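Local coordinates for succinyl-CoA ligase (ADP-forming) subunit alpha (Methanosaeta concilii, PDB 6HXI), which belongs to the succinyl-CoA ligase family, joining CoA-ligase sequence to a helical citrate-synthase-like region, and binds coenzyme A, at residues 459-464 with 472-477. Numbering follows the deposited sequence.
Sequences REFKRA and EQFVGE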
loop_
_atom_site.group_PDB
_atom_site.type_symbol
_atom_site.label_atom_id
_atom_site.label_comp_id
_atom_site.label_asym_id
_atom_site.label_seq_id
_atom_site.Cartn_x
_atom_site.Cartn_y
_atom_site.Cartn_z
ATOM N N ARG B 459 18.062 4.785 19.089
ATOM C CA ARG B 459 19.000 3.665 19.035
ATOM C C ARG B 459 20.430 4.078 19.371
ATOM O O ARG B 459 21.001 3.570 20.333
ATOM C CB ARG B 459 18.947 3.077 17.612
ATOM C CG ARG B 459 19.506 1.677 17.431
ATOM C CD ARG B 459 18.622 0.834 16.510
ATOM N NE ARG B 459 18.113 1.559 15.340
ATOM C CZ ARG B 459 16.974 1.278 14.724
ATOM N NH1 ARG B 459 16.603 1.972 13.656
ATOM N NH2 ARG B 459 16.203 0.290 15.156
ATOM N N GLU B 460 20.991 5.017 18.585
ATOM C CA GLU B 460 22.361 5.504 18.705
ATOM C C GLU B 460 22.654 6.233 19.989
ATOM O O GLU B 460 23.710 5.973 20.588
ATOM C CB GLU B 460 22.778 6.355 17.479
ATOM C CG GLU B 460 23.014 5.515 16.219
ATOM C CD GLU B 460 23.778 4.207 16.363
ATOM O OE1 GLU B 460 23.313 3.178 15.821
ATOM O OE2 GLU B 460 24.851 4.212 17.008
ATOM N N PHE B 461 21.758 7.157 20.412
ATOM C CA PHE B 461 21.950 7.893 21.670
ATOM C C PHE B 461 21.836 6.960 22.878
ATOM O O PHE B 461 22.651 7.062 23.782
ATOM C CB PHE B 461 21.002 9.101 21.784
ATOM C CG PHE B 461 21.448 10.316 20.996
ATOM C CD1 PHE B 461 21.255 10.384 19.618
ATOM C CD2 PHE B 461 22.111 11.362 21.618
ATOM C CE1 PHE B 461 21.683 11.502 18.891
ATOM C CE2 PHE B 461 22.529 12.486 20.883
ATOM C CZ PHE B 461 22.296 12.554 19.536
ATOM N N LYS B 462 20.849 6.039 22.888
ATOM C CA LYS B 462 20.660 5.102 24.007
ATOM C C LYS B 462 21.940 4.248 24.209
ATOM O O LYS B 462 22.442 4.154 25.321
ATOM C CB LYS B 462 19.423 4.205 23.780
ATOM C CG LYS B 462 18.911 3.550 25.032
ATOM C CD LYS B 462 18.139 2.271 24.783
ATOM C CE LYS B 462 17.806 1.689 26.132
ATOM N NZ LYS B 462 17.987 0.217 26.202
ATOM N N ARG B 463 22.471 3.675 23.126
ATOM C CA ARG B 463 23.676 2.844 23.131
ATOM C C ARG B 463 24.893 3.617 23.676
ATOM O O ARG B 463 25.533 3.151 24.610
ATOM C CB ARG B 463 23.931 2.272 21.722
ATOM C CG ARG B 463 25.236 1.488 21.589
ATOM C CD ARG B 463 25.685 1.326 20.148
ATOM N NE ARG B 463 25.839 2.607 19.447
ATOM C CZ ARG B 463 26.925 3.376 19.482
ATOM N NH1 ARG B 463 27.982 3.015 20.200
ATOM N NH2 ARG B 463 26.957 4.518 18.808
ATOM N N ALA B 464 25.161 4.810 23.167
ATOM C CA ALA B 464 26.281 5.619 23.623
ATOM C C ALA B 464 26.217 5.868 25.118
ATOM O O ALA B 464 27.174 5.574 25.824
ATOM C CB ALA B 464 26.322 6.940 22.864
ATOM N N GLU B 472 31.798 13.303 23.968
ATOM C CA GLU B 472 32.969 13.561 23.100
ATOM C C GLU B 472 33.389 12.297 22.366
ATOM O O GLU B 472 33.637 12.354 21.170
ATOM C CB GLU B 472 34.167 14.124 23.902
ATOM C CG GLU B 472 33.851 15.264 24.868
ATOM C CD GLU B 472 33.179 14.870 26.173
ATOM O OE1 GLU B 472 33.791 14.101 26.951
ATOM O OE2 GLU B 472 32.037 15.329 26.415
ATOM N N GLN B 473 33.408 11.150 23.076
ATOM C CA GLN B 473 33.751 9.834 22.530
ATOM C C GLN B 473 32.736 9.371 21.513
ATOM O O GLN B 473 33.127 8.782 20.508
ATOM C CB GLN B 473 33.928 8.783 23.645
ATOM C CG GLN B 473 35.173 9.016 24.503
ATOM C CD GLN B 473 35.365 7.936 25.536
ATOM O OE1 GLN B 473 34.592 7.815 26.495
ATOM N NE2 GLN B 473 36.417 7.139 25.367
ATOM N N PHE B 474 31.431 9.640 21.760
ATOM C CA PHE B 474 30.343 9.286 20.845
ATOM C C PHE B 474 30.471 10.109 19.571
ATOM O O PHE B 474 30.457 9.542 18.473
ATOM C CB PHE B 474 28.965 9.508 21.511
ATOM C CG PHE B 474 27.741 9.390 20.614
ATOM C CD1 PHE B 474 27.557 8.275 19.791
ATOM C CD2 PHE B 474 26.729 10.347 20.665
ATOM C CE1 PHE B 474 26.391 8.125 19.035
ATOM C CE2 PHE B 474 25.574 10.202 19.895
ATOM C CZ PHE B 474 25.408 9.079 19.097
ATOM N N VAL B 475 30.644 11.443 19.719
ATOM C CA VAL B 475 30.832 12.368 18.589
ATOM C C VAL B 475 32.049 11.899 17.770
ATOM O O VAL B 475 31.917 11.700 16.565
ATOM C CB VAL B 475 30.897 13.852 19.063
ATOM C CG1 VAL B 475 31.317 14.807 17.941
ATOM C CG2 VAL B 475 29.564 14.287 19.665
ATOM N N GLY B 476 33.160 11.602 18.457
ATOM C CA GLY B 476 34.389 11.097 17.844
ATOM C C GLY B 476 34.240 9.767 17.120
ATOM O O GLY B 476 34.675 9.643 15.981
ATOM N N GLU B 477 33.617 8.760 17.768
ATOM C CA GLU B 477 33.381 7.426 17.191
ATOM C C GLU B 477 32.571 7.497 15.873
ATOM O O GLU B 477 32.925 6.848 14.883
ATOM C CB GLU B 477 32.662 6.510 18.223
ATOM C CG GLU B 477 32.255 5.147 17.677
ATOM C CD GLU B 477 31.188 4.393 18.441
ATOM O OE1 GLU B 477 30.101 4.162 17.864
ATOM O OE2 GLU B 477 31.460 3.978 19.590
#
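Phe474 is the knob of this contact, fitting a hole formed by Glu460, Phe461, Arg463 and Ala464. The tight part lies around its ring. Ala464 CB stands over one face, offset toward the rim and 3.8 Å from the centroid of the Phe474 ring, a CH-pi contact. The CE2 edge of Phe474 points at the face of Phe461: CE2 of Phe474 lies 3.9 Å from Phe461 CE2, above the middle of that ring. Planes 73° apart and centroids of the Phe461 and Phe474 rings separated by 5.2 Å identify a T-shaped pair. With CG anti to the backbone N (chi1 171°), Phe474 spans the 10.9 Å closest approach of the two segment axes. Tyr521 and Val525 of helix 517-530 also pack against it. Within sequence assigned to the citrate synthase C-terminal family, the contact joins consecutive helices, 453-466 and 471-480, across a short loop; the segments are splayed, with 130° between their N-to-C directions. The side chain of Phe461 is about 8 Å from a bound coenzyme A. Looser, partly exposed and polar is the flank where Arg463 links two glutamates. Arg463 NH2 donates to Glu460 OE2 at 2.8 Å, nearly along the C-O axis, whereas the NE bond to the same oxygen is weak. Across the helices, Arg463 NH2 and Glu477 OE1 form a longer salt bridge of 3.3 Å; Glu477 OE1 has its stronger partner in Lys481, also through a salt bridge.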